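Local coordinates for protein catechol 1,2-dioxygenase (Acinetobacter sp., PDB 1DMH) that catalyses the Fe(3+)-dependent intradiol cleavage of catechol by O2 to cis,cis-muconate, as a homodimer joined by a helical zipper, at residues 27-30 and 31-34; 49-52 and 53-56; 62-65 and 66-70. One frame throughout, in Å; residues are numbered along the deposited sequence.

Contact 1: residues 27-30 and 31-34. With LIO ([1-pentadecanoyl-2-decanoyl-glycerol-3-yl]phosphonyl choline), chain G.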
ATOM      1  N   ASN A  27     -16.083  10.334   8.526  1.00 22.14           N
ATOM      2  CA  ASN A  27     -16.428  10.915   7.237  1.00 20.74           C
ATOM      3  C   ASN A  27     -17.231   9.888   6.443  1.00 20.43           C
ATOM      4  O   ASN A  27     -16.717   8.838   6.049  1.00 19.58           O
ATOM      5  CB  ASN A  27     -15.111  11.298   6.549  1.00 21.04           C
ATOM      6  CG  ASN A  27     -15.302  11.933   5.195  1.00 21.54           C
ATOM      7  OD1 ASN A  27     -14.384  12.564   4.670  1.00 23.99           O
ATOM      8  ND2 ASN A  27     -16.466  11.750   4.607  1.00 21.64           N
ATOM      9  N   PRO A  28     -18.526  10.161   6.240  1.00 19.93           N
ATOM     10  CA  PRO A  28     -19.441   9.284   5.506  1.00 19.40           C
ATOM     11  C   PRO A  28     -18.950   8.862   4.127  1.00 18.76           C
ATOM     12  O   PRO A  28     -19.205   7.736   3.682  1.00 18.79           O
ATOM     13  CB  PRO A  28     -20.732  10.108   5.462  1.00 20.11           C
ATOM     14  CG  PRO A  28     -20.218  11.545   5.611  1.00 21.20           C
ATOM     15  CD  PRO A  28     -19.251  11.343   6.728  1.00 20.02           C
ATOM     16  N   ARG A  29     -18.247   9.760   3.450  1.00 17.05           N
ATOM     17  CA  ARG A  29     -17.724   9.444   2.126  1.00 16.79           C
ATOM     18  C   ARG A  29     -16.630   8.384   2.246  1.00 16.56           C
ATOM     19  O   ARG A  29     -16.586   7.422   1.469  1.00 15.52           O
ATOM     20  CB  ARG A  29     -17.150  10.702   1.453  1.00 16.25           C
ATOM     21  CG  ARG A  29     -16.486  10.468   0.085  1.00 14.46           C
ATOM     22  CD  ARG A  29     -17.425   9.869  -0.947  1.00 14.62           C
ATOM     23  NE  ARG A  29     -16.811   9.892  -2.275  1.00 14.70           N
ATOM     24  CZ  ARG A  29     -17.325   9.321  -3.364  1.00 14.56           C
ATOM     25  NH1 ARG A  29     -18.478   8.670  -3.279  1.00 14.05           N
ATOM     26  NH2 ARG A  29     -16.699   9.426  -4.547  1.00 14.68           N
ATOM     27  N   VAL A  30     -15.732   8.573   3.204  1.00 15.47           N
ATOM     28  CA  VAL A  30     -14.673   7.603   3.384  1.00 16.40           C
ATOM     29  C   VAL A  30     -15.302   6.255   3.788  1.00 16.36           C
ATOM     30  O   VAL A  30     -14.914   5.206   3.266  1.00 17.01           O
ATOM     31  CB  VAL A  30     -13.648   8.096   4.438  1.00 16.04           C
ATOM     32  CG1 VAL A  30     -12.604   7.023   4.724  1.00 14.00           C
ATOM     33  CG2 VAL A  30     -12.966   9.365   3.923  1.00 15.43           C
ATOM     34  N   LYS A  31     -16.284   6.272   4.686  1.00 15.57           N
ATOM     35  CA  LYS A  31     -16.914   5.024   5.108  1.00 15.70           C
ATOM     36  C   LYS A  31     -17.572   4.299   3.924  1.00 15.83           C
ATOM     37  O   LYS A  31     -17.529   3.075   3.809  1.00 15.50           O
ATOM     38  CB  LYS A  31     -17.963   5.303   6.184  1.00 16.44           C
ATOM     39  CG  LYS A  31     -17.423   5.937   7.472  1.00 16.91           C
ATOM     40  CD  LYS A  31     -18.589   6.115   8.432  1.00 17.65           C
ATOM     41  CE  LYS A  31     -18.183   6.732   9.744  1.00 17.44           C
ATOM     42  NZ  LYS A  31     -19.407   6.854  10.586  1.00 17.68           N
ATOM     43  N   GLN A  32     -18.184   5.077   3.043  1.00 15.81           N
ATOM     44  CA  GLN A  32     -18.842   4.534   1.865  1.00 16.33           C
ATOM     45  C   GLN A  32     -17.843   3.806   0.975  1.00 14.99           C
ATOM     46  O   GLN A  32     -18.104   2.700   0.508  1.00 14.38           O
ATOM     47  CB  GLN A  32     -19.475   5.675   1.083  1.00 18.20           C
ATOM     48  CG  GLN A  32     -20.062   5.278  -0.231  1.00 22.79           C
ATOM     49  CD  GLN A  32     -20.716   6.470  -0.944  1.00 25.57           C
ATOM     50  OE1 GLN A  32     -20.040   7.443  -1.334  1.00 25.27           O
ATOM     51  NE2 GLN A  32     -22.048   6.408  -1.093  1.00 27.19           N
ATOM     52  N   ILE A  33     -16.701   4.439   0.742  1.00 13.21           N
ATOM     53  CA  ILE A  33     -15.676   3.843  -0.114  1.00 13.08           C
ATOM     54  C   ILE A  33     -15.054   2.610   0.563  1.00 12.85           C
ATOM     55  O   ILE A  33     -14.938   1.544  -0.052  1.00 11.37           O
ATOM     56  CB  ILE A  33     -14.592   4.904  -0.488  1.00 13.38           C
ATOM     57  CG1 ILE A  33     -15.249   6.007  -1.346  1.00 13.39           C
ATOM     58  CG2 ILE A  33     -13.383   4.238  -1.247  1.00 13.28           C
ATOM     59  CD1 ILE A  33     -14.368   7.235  -1.533  1.00 13.22           C
ATOM     60  N   ILE A  34     -14.685   2.746   1.834  1.00 13.48           N
ATOM     61  CA  ILE A  34     -14.093   1.635   2.575  1.00 14.06           C
ATOM     62  C   ILE A  34     -15.026   0.429   2.615  1.00 14.12           C
ATOM     63  O   ILE A  34     -14.584  -0.703   2.377  1.00 14.78           O
ATOM     64  CB  ILE A  34     -13.753   2.046   4.013  1.00 15.82           C
ATOM     65  CG1 ILE A  34     -12.650   3.105   3.996  1.00 16.51           C
ATOM     66  CG2 ILE A  34     -13.285   0.825   4.808  1.00 17.31           C
ATOM     67  CD1 ILE A  34     -11.368   2.622   3.367  1.00 17.27           C
TER
HETATM   68  C1  LIO G 999      -8.911  12.979   3.395  0.50 36.85           C
HETATM   69  C2  LIO G 999      -8.971  11.598   3.463  0.50 33.93           C
HETATM   70  C3  LIO G 999      -9.646  11.134   2.345  0.50 32.81           C
HETATM   71  C4  LIO G 999      -9.701  17.200   2.734  0.50 45.82           C
HETATM   72  C5  LIO G 999      -9.685  18.517   3.547  0.50 46.29           C
HETATM   73  C6  LIO G 999      -9.603  19.943   1.533  0.50 46.56           C
HETATM   74  C7  LIO G 999     -10.260  20.877   3.652  0.50 46.43           C
HETATM   75  C8  LIO G 999     -11.743  19.391   2.516  0.50 46.46           C
HETATM   76  C11 LIO G 999     -10.782  11.249   0.198  0.50 28.23           C
HETATM   77  C12 LIO G 999     -10.760   9.699   0.290  0.50 25.87           C
HETATM   78  C13 LIO G 999     -10.691   9.091  -1.112  0.50 23.03           C
HETATM   79  C14 LIO G 999     -10.672   7.566  -1.049  0.50 20.43           C
HETATM   80  C15 LIO G 999      -9.681   7.075  -2.094  0.50 19.27           C
HETATM   81  C16 LIO G 999     -10.129   5.759  -2.705  0.50 18.40           C
HETATM   82  C17 LIO G 999      -9.082   5.352  -3.741  0.50 18.94           C
HETATM   83  C18 LIO G 999      -9.285   3.904  -4.176  0.50 18.75           C
HETATM   84  C19 LIO G 999      -8.038   3.097  -3.822  0.50 18.94           C
HETATM   85  C20 LIO G 999      -7.238   2.817  -5.086  0.50 18.37           C
HETATM   86  C21 LIO G 999      -5.856   2.293  -4.697  0.50 17.53           C
HETATM   87  C22 LIO G 999      -5.089   1.904  -5.968  0.50 17.01           C
HETATM   88  C23 LIO G 999      -3.619   1.717  -5.618  0.50 15.77           C
HETATM   89  C24 LIO G 999      -2.836   1.329  -6.858  0.50 15.11           C
HETATM   90  C25 LIO G 999      -1.358   1.562  -6.590  0.50 14.04           C
HETATM   91  C31 LIO G 999      -7.349   9.510   3.853  0.50 30.32           C
HETATM   92  C32 LIO G 999      -8.372   8.386   3.639  0.50 28.67           C
HETATM   93  C33 LIO G 999      -8.008   7.630   2.348  0.50 25.65           C
HETATM   94  C34 LIO G 999      -7.595   6.196   2.672  0.50 23.60           C
HETATM   95  C35 LIO G 999      -8.222   5.253   1.653  0.50 22.11           C
HETATM   96  C36 LIO G 999      -7.285   4.083   1.386  0.50 21.67           C
HETATM   97  C37 LIO G 999      -8.119   2.842   1.064  0.50 21.56           C
HETATM   98  C38 LIO G 999      -7.203   1.643   0.790  0.50 21.93           C
HETATM   99  C39 LIO G 999      -6.983   0.844   2.085  0.50 21.64           C
HETATM  100  C40 LIO G 999      -6.896  -0.652   1.759  0.50 21.68           C
HETATM  101  N   LIO G 999     -10.318  19.670   2.807  0.50 46.61           N
HETATM  102  O2  LIO G 999      -7.646  10.960   3.754  0.50 32.13           O
HETATM  103  O3  LIO G 999     -10.180  12.001   1.313  0.50 30.17           O
HETATM  104  O11 LIO G 999     -11.277  11.844  -0.762  0.50 29.94           O
HETATM  105  O31 LIO G 999      -6.188   9.182   4.116  0.50 31.57           O
HETATM  106  O1P LIO G 999     -11.251  14.673   3.455  0.50 44.28           O
HETATM  107  O2P LIO G 999     -10.305  15.806   5.430  0.50 44.01           O
HETATM  108  O3P LIO G 999      -9.162  13.808   4.558  0.50 41.49           O
HETATM  109  O4P LIO G 999      -9.139  15.954   3.262  0.50 44.87           O
HETATM  110  P   LIO G 999      -9.964  15.052   4.166  0.50 44.37           P

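Contact 2: residues 49-52 and 53-56. With LIO ([1-pentadecanoyl-2-decanoyl-glycerol-3-yl]phosphonyl choline), chain E.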
ATOM      1  N   ASN A  49     -10.232 -18.196  -3.465  1.00 14.25           N
ATOM      2  CA  ASN A  49      -9.674 -19.056  -2.415  1.00 14.50           C
ATOM      3  C   ASN A  49      -8.244 -18.619  -2.085  1.00 13.42           C
ATOM      4  O   ASN A  49      -7.308 -19.414  -2.118  1.00 12.90           O
ATOM      5  CB  ASN A  49      -9.678 -20.533  -2.850  1.00 16.04           C
ATOM      6  CG  ASN A  49      -9.450 -21.485  -1.685  1.00 18.66           C
ATOM      7  OD1 ASN A  49      -9.131 -22.666  -1.879  1.00 21.16           O
ATOM      8  ND2 ASN A  49      -9.628 -20.985  -0.469  1.00 18.02           N
ATOM      9  N   ILE A  50      -8.086 -17.334  -1.790  1.00 13.16           N
ATOM     10  CA  ILE A  50      -6.787 -16.778  -1.454  1.00 13.33           C
ATOM     11  C   ILE A  50      -6.469 -17.302  -0.063  1.00 13.47           C
ATOM     12  O   ILE A  50      -7.283 -17.174   0.854  1.00 14.68           O
ATOM     13  CB  ILE A  50      -6.832 -15.224  -1.487  1.00 13.81           C
ATOM     14  CG1 ILE A  50      -7.016 -14.738  -2.947  1.00 13.88           C
ATOM     15  CG2 ILE A  50      -5.557 -14.659  -0.908  1.00 13.33           C
ATOM     16  CD1 ILE A  50      -7.318 -13.222  -3.092  1.00 13.90           C
ATOM     17  N   THR A  51      -5.306 -17.930   0.078  1.00 13.03           N
ATOM     18  CA  THR A  51      -4.882 -18.508   1.349  1.00 12.85           C
ATOM     19  C   THR A  51      -4.234 -17.443   2.244  1.00 13.00           C
ATOM     20  O   THR A  51      -3.880 -16.353   1.777  1.00 12.45           O
ATOM     21  CB  THR A  51      -3.837 -19.599   1.128  1.00 12.11           C
ATOM     22  OG1 THR A  51      -2.632 -18.990   0.639  1.00 13.74           O
ATOM     23  CG2 THR A  51      -4.309 -20.605   0.093  1.00 11.77           C
ATOM     24  N   SER A  52      -4.042 -17.764   3.523  1.00 12.85           N
ATOM     25  CA  SER A  52      -3.407 -16.800   4.411  1.00 12.92           C
ATOM     26  C   SER A  52      -2.003 -16.523   3.953  1.00 12.78           C
ATOM     27  O   SER A  52      -1.534 -15.404   4.084  1.00 11.87           O
ATOM     28  CB  SER A  52      -3.380 -17.296   5.862  1.00 14.21           C
ATOM     29  OG  SER A  52      -4.692 -17.295   6.402  1.00 16.87           O
ATOM     30  N   ASP A  53      -1.325 -17.542   3.423  1.00 12.08           N
ATOM     31  CA  ASP A  53       0.043 -17.343   2.942  1.00 13.08           C
ATOM     32  C   ASP A  53       0.027 -16.321   1.806  1.00 12.43           C
ATOM     33  O   ASP A  53       0.852 -15.416   1.771  1.00 11.98           O
ATOM     34  CB  ASP A  53       0.662 -18.670   2.443  1.00 13.70           C
ATOM     35  CG  ASP A  53       1.135 -19.575   3.586  1.00 15.98           C
ATOM     36  OD1 ASP A  53       0.820 -19.294   4.761  1.00 15.46           O
ATOM     37  OD2 ASP A  53       1.832 -20.576   3.308  1.00 16.87           O
ATOM     38  N   GLU A  54      -0.900 -16.469   0.872  1.00 11.81           N
ATOM     39  CA  GLU A  54      -0.948 -15.516  -0.239  1.00 12.30           C
ATOM     40  C   GLU A  54      -1.297 -14.127   0.282  1.00 11.61           C
ATOM     41  O   GLU A  54      -0.682 -13.130  -0.111  1.00 12.19           O
ATOM     42  CB  GLU A  54      -1.973 -15.944  -1.286  1.00 10.90           C
ATOM     43  CG  GLU A  54      -1.534 -17.173  -2.058  1.00 13.58           C
ATOM     44  CD  GLU A  54      -2.637 -17.741  -2.944  1.00 14.14           C
ATOM     45  OE1 GLU A  54      -3.795 -17.770  -2.488  1.00 14.69           O
ATOM     46  OE2 GLU A  54      -2.345 -18.179  -4.087  1.00 15.77           O
ATOM     47  N   TYR A  55      -2.298 -14.066   1.154  1.00 10.82           N
ATOM     48  CA  TYR A  55      -2.723 -12.791   1.704  1.00 10.31           C
ATOM     49  C   TYR A  55      -1.562 -11.996   2.339  1.00 10.54           C
ATOM     50  O   TYR A  55      -1.371 -10.814   2.034  1.00  9.83           O
ATOM     51  CB  TYR A  55      -3.826 -13.006   2.745  1.00  9.52           C
ATOM     52  CG  TYR A  55      -4.251 -11.694   3.380  1.00  8.83           C
ATOM     53  CD1 TYR A  55      -5.062 -10.801   2.680  1.00  8.79           C
ATOM     54  CD2 TYR A  55      -3.768 -11.307   4.647  1.00  8.14           C
ATOM     55  CE1 TYR A  55      -5.386  -9.552   3.208  1.00  9.42           C
ATOM     56  CE2 TYR A  55      -4.081 -10.056   5.188  1.00  8.33           C
ATOM     57  CZ  TYR A  55      -4.893  -9.185   4.456  1.00  9.43           C
ATOM     58  OH  TYR A  55      -5.210  -7.943   4.938  1.00  8.99           O
ATOM     59  N   TRP A  56      -0.787 -12.637   3.220  1.00  9.86           N
ATOM     60  CA  TRP A  56       0.315 -11.944   3.875  1.00  9.47           C
ATOM     61  C   TRP A  56       1.464 -11.534   2.941  1.00  9.71           C
ATOM     62  O   TRP A  56       2.178 -10.575   3.219  1.00 10.44           O
ATOM     63  CB  TRP A  56       0.803 -12.745   5.082  1.00  8.76           C
ATOM     64  CG  TRP A  56      -0.253 -12.788   6.150  1.00  9.48           C
ATOM     65  CD1 TRP A  56      -1.032 -13.852   6.509  1.00  9.29           C
ATOM     66  CD2 TRP A  56      -0.735 -11.665   6.898  1.00 10.29           C
ATOM     67  NE1 TRP A  56      -1.980 -13.458   7.435  1.00 10.01           N
ATOM     68  CE2 TRP A  56      -1.820 -12.118   7.691  1.00  9.92           C
ATOM     69  CE3 TRP A  56      -0.357 -10.310   6.971  1.00 10.01           C
ATOM     70  CZ2 TRP A  56      -2.531 -11.272   8.549  1.00  9.44           C
ATOM     71  CZ3 TRP A  56      -1.077  -9.457   7.827  1.00 10.74           C
ATOM     72  CH2 TRP A  56      -2.149  -9.947   8.602  1.00  9.37           C
TER
HETATM   73  C1  LIO E1999       5.515 -14.391  -5.119  0.50 36.03           C
HETATM   74  C2  LIO E1999       4.736 -13.279  -5.391  0.50 33.18           C
HETATM   75  C3  LIO E1999       3.430 -13.582  -5.048  0.50 31.38           C
HETATM   76  C4  LIO E1999       8.206 -17.471  -3.836  0.50 44.45           C
HETATM   77  C5  LIO E1999       9.561 -18.051  -4.323  0.50 45.01           C
HETATM   78  C6  LIO E1999      10.148 -19.003  -2.125  0.50 45.50           C
HETATM   79  C7  LIO E1999      11.269 -19.766  -4.107  0.50 45.72           C
HETATM   80  C8  LIO E1999       8.982 -20.379  -3.736  0.50 45.32           C
HETATM   81  C11 LIO E1999       1.551 -14.867  -4.183  0.50 26.60           C
HETATM   82  C12 LIO E1999       0.800 -13.539  -4.445  0.50 24.75           C
HETATM   83  C13 LIO E1999      -0.629 -13.586  -3.931  0.50 21.54           C
HETATM   84  C14 LIO E1999      -1.144 -12.163  -3.770  0.50 18.96           C
HETATM   85  C15 LIO E1999      -2.497 -12.197  -3.053  0.50 17.11           C
HETATM   86  C16 LIO E1999      -2.868 -10.792  -2.599  0.50 15.62           C
HETATM   87  C17 LIO E1999      -4.217 -10.803  -1.881  0.50 15.13           C
HETATM   88  C18 LIO E1999      -4.925  -9.465  -2.099  0.50 15.58           C
HETATM   89  C19 LIO E1999      -4.149  -8.359  -1.392  0.50 14.75           C
HETATM   90  C20 LIO E1999      -4.896  -7.941  -0.148  0.50 14.73           C
HETATM   91  C21 LIO E1999      -4.435  -6.548   0.256  0.50 14.37           C
HETATM   92  C22 LIO E1999      -5.121  -6.184   1.571  0.50 14.79           C
HETATM   93  C23 LIO E1999      -4.540  -4.891   2.115  0.50 13.99           C
HETATM   94  C24 LIO E1999      -5.236  -4.550   3.426  0.50 13.58           C
HETATM   95  C25 LIO E1999      -4.199  -4.077   4.437  0.50 12.77           C
HETATM   96  C31 LIO E1999       4.685 -10.644  -4.976  0.50 30.81           C
HETATM   97  C32 LIO E1999       3.355 -10.355  -5.704  0.50 29.23           C
HETATM   98  C33 LIO E1999       2.393  -9.627  -4.746  0.50 26.74           C
HETATM   99  C34 LIO E1999       1.211  -9.065  -5.541  0.50 25.05           C
HETATM  100  C35 LIO E1999       0.146  -8.518  -4.593  0.50 23.43           C
HETATM  101  C36 LIO E1999       0.019  -7.014  -4.800  0.50 22.75           C
HETATM  102  C37 LIO E1999      -1.422  -6.562  -4.554  0.50 22.50           C
HETATM  103  C38 LIO E1999      -1.509  -5.044  -4.766  0.50 22.44           C
HETATM  104  C39 LIO E1999      -2.541  -4.730  -5.852  0.50 22.63           C
HETATM  105  C40 LIO E1999      -2.892  -3.239  -5.815  0.50 22.45           C
HETATM  106  N   LIO E1999       9.979 -19.291  -3.570  0.50 45.51           N
HETATM  107  O2  LIO E1999       5.288 -11.997  -4.846  0.50 32.34           O
HETATM  108  O3  LIO E1999       2.992 -14.868  -4.514  0.50 28.35           O
HETATM  109  O11 LIO E1999       0.992 -15.872  -3.725  0.50 28.18           O
HETATM  110  O31 LIO E1999       5.296  -9.689  -4.464  0.50 31.64           O
HETATM  111  O1P LIO E1999       5.723 -17.271  -5.683  0.50 42.87           O
HETATM  112  O2P LIO E1999       7.838 -16.791  -6.850  0.50 42.46           O
HETATM  113  O3P LIO E1999       6.400 -14.921  -6.140  0.50 40.42           O
HETATM  114  O4P LIO E1999       7.633 -16.268  -4.439  0.50 43.53           O
HETATM  115  P   LIO E1999       6.890 -16.314  -5.773  0.50 43.13           P
HETATM  116  O   HOH W   1      -3.911 -15.478   8.705  1.00 13.44           O

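Contact 3: residues 62-65 and 66-70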
ATOM      1  N   LEU A  62       2.660  -4.494   0.074  1.00 12.15           N
ATOM      2  CA  LEU A  62       2.143  -3.152   0.321  1.00 13.21           C
ATOM      3  C   LEU A  62       3.088  -2.322   1.176  1.00 13.13           C
ATOM      4  O   LEU A  62       3.243  -1.116   0.943  1.00 12.74           O
ATOM      5  CB  LEU A  62       0.790  -3.253   1.008  1.00 15.26           C
ATOM      6  CG  LEU A  62      -0.401  -2.913   0.142  1.00 18.45           C
ATOM      7  CD1 LEU A  62      -0.196  -3.370  -1.303  1.00 20.43           C
ATOM      8  CD2 LEU A  62      -1.619  -3.519   0.795  1.00 18.54           C
ATOM      9  N   ASN A  63       3.702  -2.936   2.188  1.00 12.58           N
ATOM     10  CA  ASN A  63       4.668  -2.177   2.984  1.00 12.97           C
ATOM     11  C   ASN A  63       5.866  -1.788   2.106  1.00 13.08           C
ATOM     12  O   ASN A  63       6.360  -0.664   2.133  1.00 12.71           O
ATOM     13  CB  ASN A  63       5.191  -2.985   4.181  1.00 12.89           C
ATOM     14  CG  ASN A  63       4.293  -2.883   5.389  1.00 14.24           C
ATOM     15  OD1 ASN A  63       3.710  -1.828   5.671  1.00 15.29           O
ATOM     16  ND2 ASN A  63       4.207  -3.963   6.139  1.00 14.72           N
ATOM     17  N   GLN A  64       6.326  -2.747   1.318  1.00 14.61           N
ATOM     18  CA  GLN A  64       7.473  -2.529   0.451  1.00 16.33           C
ATOM     19  C   GLN A  64       7.202  -1.460  -0.609  1.00 15.31           C
ATOM     20  O   GLN A  64       8.082  -0.666  -0.955  1.00 14.63           O
ATOM     21  CB  GLN A  64       7.834  -3.858  -0.182  1.00 20.27           C
ATOM     22  CG  GLN A  64       9.038  -3.816  -1.028  1.00 28.82           C
ATOM     23  CD  GLN A  64       9.435  -5.216  -1.489  1.00 34.08           C
ATOM     24  OE1 GLN A  64       8.595  -5.981  -2.005  1.00 36.79           O
ATOM     25  NE2 GLN A  64      10.724  -5.567  -1.306  1.00 37.16           N
ATOM     26  N   LEU A  65       5.972  -1.431  -1.111  1.00 14.44           N
ATOM     27  CA  LEU A  65       5.578  -0.454  -2.129  1.00 13.72           C
ATOM     28  C   LEU A  65       5.687   0.959  -1.551  1.00 13.70           C
ATOM     29  O   LEU A  65       6.287   1.849  -2.167  1.00 13.32           O
ATOM     30  CB  LEU A  65       4.134  -0.690  -2.572  1.00 12.42           C
ATOM     31  CG  LEU A  65       3.600   0.241  -3.677  1.00 12.89           C
ATOM     32  CD1 LEU A  65       4.363   0.037  -4.991  1.00 11.30           C
ATOM     33  CD2 LEU A  65       2.105  -0.050  -3.866  1.00 12.29           C
ATOM     34  N   GLY A  66       5.110   1.142  -0.366  1.00 12.86           N
ATOM     35  CA  GLY A  66       5.140   2.444   0.278  1.00 14.18           C
ATOM     36  C   GLY A  66       6.509   2.819   0.812  1.00 14.54           C
ATOM     37  O   GLY A  66       6.893   3.984   0.792  1.00 14.88           O
ATOM     38  N   ALA A  67       7.244   1.834   1.305  1.00 14.95           N
ATOM     39  CA  ALA A  67       8.578   2.087   1.818  1.00 15.54           C
ATOM     40  C   ALA A  67       9.466   2.643   0.701  1.00 15.82           C
ATOM     41  O   ALA A  67      10.360   3.447   0.958  1.00 16.67           O
ATOM     42  CB  ALA A  67       9.171   0.804   2.372  1.00 15.70           C
ATOM     43  N   ASN A  68       9.216   2.231  -0.536  1.00 15.18           N
ATOM     44  CA  ASN A  68      10.002   2.711  -1.669  1.00 15.78           C
ATOM     45  C   ASN A  68       9.335   3.875  -2.390  1.00 15.29           C
ATOM     46  O   ASN A  68       9.773   4.269  -3.473  1.00 14.62           O
ATOM     47  CB  ASN A  68      10.246   1.592  -2.688  1.00 17.10           C
ATOM     48  CG  ASN A  68      11.226   0.573  -2.196  1.00 19.30           C
ATOM     49  OD1 ASN A  68      10.924  -0.254  -1.335  1.00 21.77           O
ATOM     50  ND2 ASN A  68      12.419   0.635  -2.723  1.00 21.22           N
ATOM     51  N   GLN A  69       8.281   4.410  -1.794  1.00 14.83           N
ATOM     52  CA  GLN A  69       7.551   5.515  -2.388  1.00 16.80           C
ATOM     53  C   GLN A  69       7.194   5.242  -3.842  1.00 16.09           C
ATOM     54  O   GLN A  69       7.323   6.129  -4.680  1.00 16.03           O
ATOM     55  CB  GLN A  69       8.382   6.792  -2.307  1.00 18.69           C
ATOM     56  CG  GLN A  69       8.649   7.226  -0.889  1.00 23.45           C
ATOM     57  CD  GLN A  69       7.381   7.599  -0.184  1.00 26.07           C
ATOM     58  OE1 GLN A  69       7.076   7.087   0.908  1.00 28.56           O
ATOM     59  NE2 GLN A  69       6.609   8.500  -0.804  1.00 27.96           N
ATOM     60  N   GLU A  70       6.762   4.023  -4.152  1.00 14.62           N
ATOM     61  CA  GLU A  70       6.411   3.708  -5.533  1.00 14.17           C
ATOM     62  C   GLU A  70       4.943   3.516  -5.840  1.00 13.02           C
ATOM     63  O   GLU A  70       4.636   3.031  -6.904  1.00 12.80           O
ATOM     64  CB  GLU A  70       7.165   2.462  -6.041  1.00 14.50           C
ATOM     65  CG  GLU A  70       8.607   2.737  -6.435  1.00 14.97           C
ATOM     66  CD  GLU A  70       9.288   1.535  -7.102  1.00 16.81           C
ATOM     67  OE1 GLU A  70       8.590   0.582  -7.480  1.00 16.29           O
ATOM     68  OE2 GLU A  70      10.529   1.547  -7.271  1.00 17.96           O
TER

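Contact 1: residues 27-30 and 31-34
Arg29 reaches down the first turn of its helix to Gln32, and NH1 donates to OE1 of that glutamine over 2.8 Å. The oxygen lies close to the guanidinium plane, yet the amide stands 74° from it, and the nitrogen approaches OE1 tilted from the carbonyl plane. A bend at chi2 (59°) in an otherwise extended arginine brings the group back over the helix. Ile33 closes one face of the guanidinium, with its CD1 3.7 Å from Arg29 NE. Edge and face are thus both engaged, which limits rotation of the charged group. NE and NH2 turn to the second subunit, where Glu54 forms a salt bridge and the carbonyl of Leu48 accepts from NH2.

On another side of the helix Val30 and Ile34 lie side by side, CG1 to CG1 at 4.0 Å, and turn toward bound phospholipid. Ile33 CD1 comes within 3.7 Å of lipid C14, and Ile34 CD1 within 4.0 Å of C37. Beneath these side chains runs the i to i+4 ladder, opened by Lys31 N on Asn27 O at 2.9 Å. Lys31 NZ turns back to the carbonyls of Gly20 and Gly25 in the preceding loop. This is the first turn of an amphipathic helix, with Asn27 at the N-cap position, in the helical zipper: a polar flank meets the partner subunit and an apolar flank lines the lipid pocket.

Contact 2: residues 49-52 and 53-56
A capping box opens helix 52-67, formed by Thr51 at the N-cap and Glu54 three residues on, each side chain serving the other's backbone. Thr51 OG1 accepts from Glu54 N at 3.1 Å. It can do so because chi1 of 68° sets the hydroxyl between the backbone N and the carbonyl carbon, facing into the first turn. In return Thr51 N donates to Glu54 OE1 over 3.0 Å, nearly straight at 165°, meeting the carboxylate on its anti side. Both oxygens also pair with Arg29 of the second subunit, OE2 with NE and OE1 with NH2, so OE1 is shared between cap and bridge; the arginine probably favours the ionised form of the carboxylate.

Ile50, just outside the box, lays CG2 against Glu54 CB at 3.8 Å and reaches Tyr55 CB at 4.4 Å. One turn along, Trp56 swings its indole back over the helix start until CD1 is 2.9 Å from Ser52 O, a close approach. A water spans the polar atoms of this pair: Trp56 NE1 donates to it at 3.1 Å in the indole plane, and Ser52 OG bonds to it as well.

Phospholipid covers another side, with its O11 3.3 Å from Glu54 CG and its C22 3.8 Å from Tyr55 CE1. The tyrosine hydroxyl bonds to Ser75 of the second subunit, while Arg306 of that subunit makes a cation-pi contact with Trp56. Together these features make a helix start set into the subunit interface of the helical zipper: a capping box with a contact of the hydrophobic-staple kind, Ile50 on Tyr55.

Contact 3: residues 62-65 and 66-70
Leu65 folds its side chain forward over the turn that ends its helix. With CG trans to the backbone N (chi1 -178°) and chi2 near 64°, CD1 is carried past the last helical residues to Glu70, 3.9 Å from CB and 3.6 Å from the carbonyl carbon. Below this methyl, Leu65 O takes an almost straight bond from Glu70 N at 3.0 Å, and a weak one from Asn68 N. Leucine side chain and backbone therefore secure the same residue.

On a different flank Gln64 and Asn68 run alongside each other, pointing the same way, with their amide planes 69° apart. The glutamine is extended, and its CG passes close to the asparagine side chain; both rest on Pro207 of helix 207-214. Asn68 N also donates to Gln64 O at 3.1 Å, although Asn68 is the first residue to leave helical backbone angles. Ala67, still helical, keeps the regular bond to Asn63 O at 2.8 Å, and its methyl sits against that same oxygen.

Glu70 is extended beyond CG, and its OE1 bonds to the hydroxyl of Thr208, tying this turn to helix 207-214. Asn63 OD1 accepts across the dimer interface from Ala71 N of the second subunit. Gln69, with positive phi, is the C-prime residue, and its N bonds to Gly66 O at 3.0 Å. That bond, together with Glu70 N to Leu65 O, defines a Schellman motif, the C-terminal stop of helix 52-67, with Glu70 at the N-cap of helix 71-77.

How the contacts relate
The three sites illustrate how helices begin and end within one helical domain. Contact 1 starts helix 28-47, while contacts 2 and 3 sit on helix 52-67, their centres about 20 Å apart. None is fully core: each mixes buried and exposed residues and touches the second subunit. All three border phospholipid, contact 3 through Leu62. Contact 1 adds an arginine-glutamine bond to its first backbone turn, whereas contact 2 has a reciprocal side-chain cap. The Arg29-Glu54 salt bridge joins contact 1 of one subunit to contact 2 of the other. Contact 3 ends its helix chiefly with backbone bonds and lies nearest the catalytic part, Glu70 being about 6 Å from iron-binding Tyr200 between side chains.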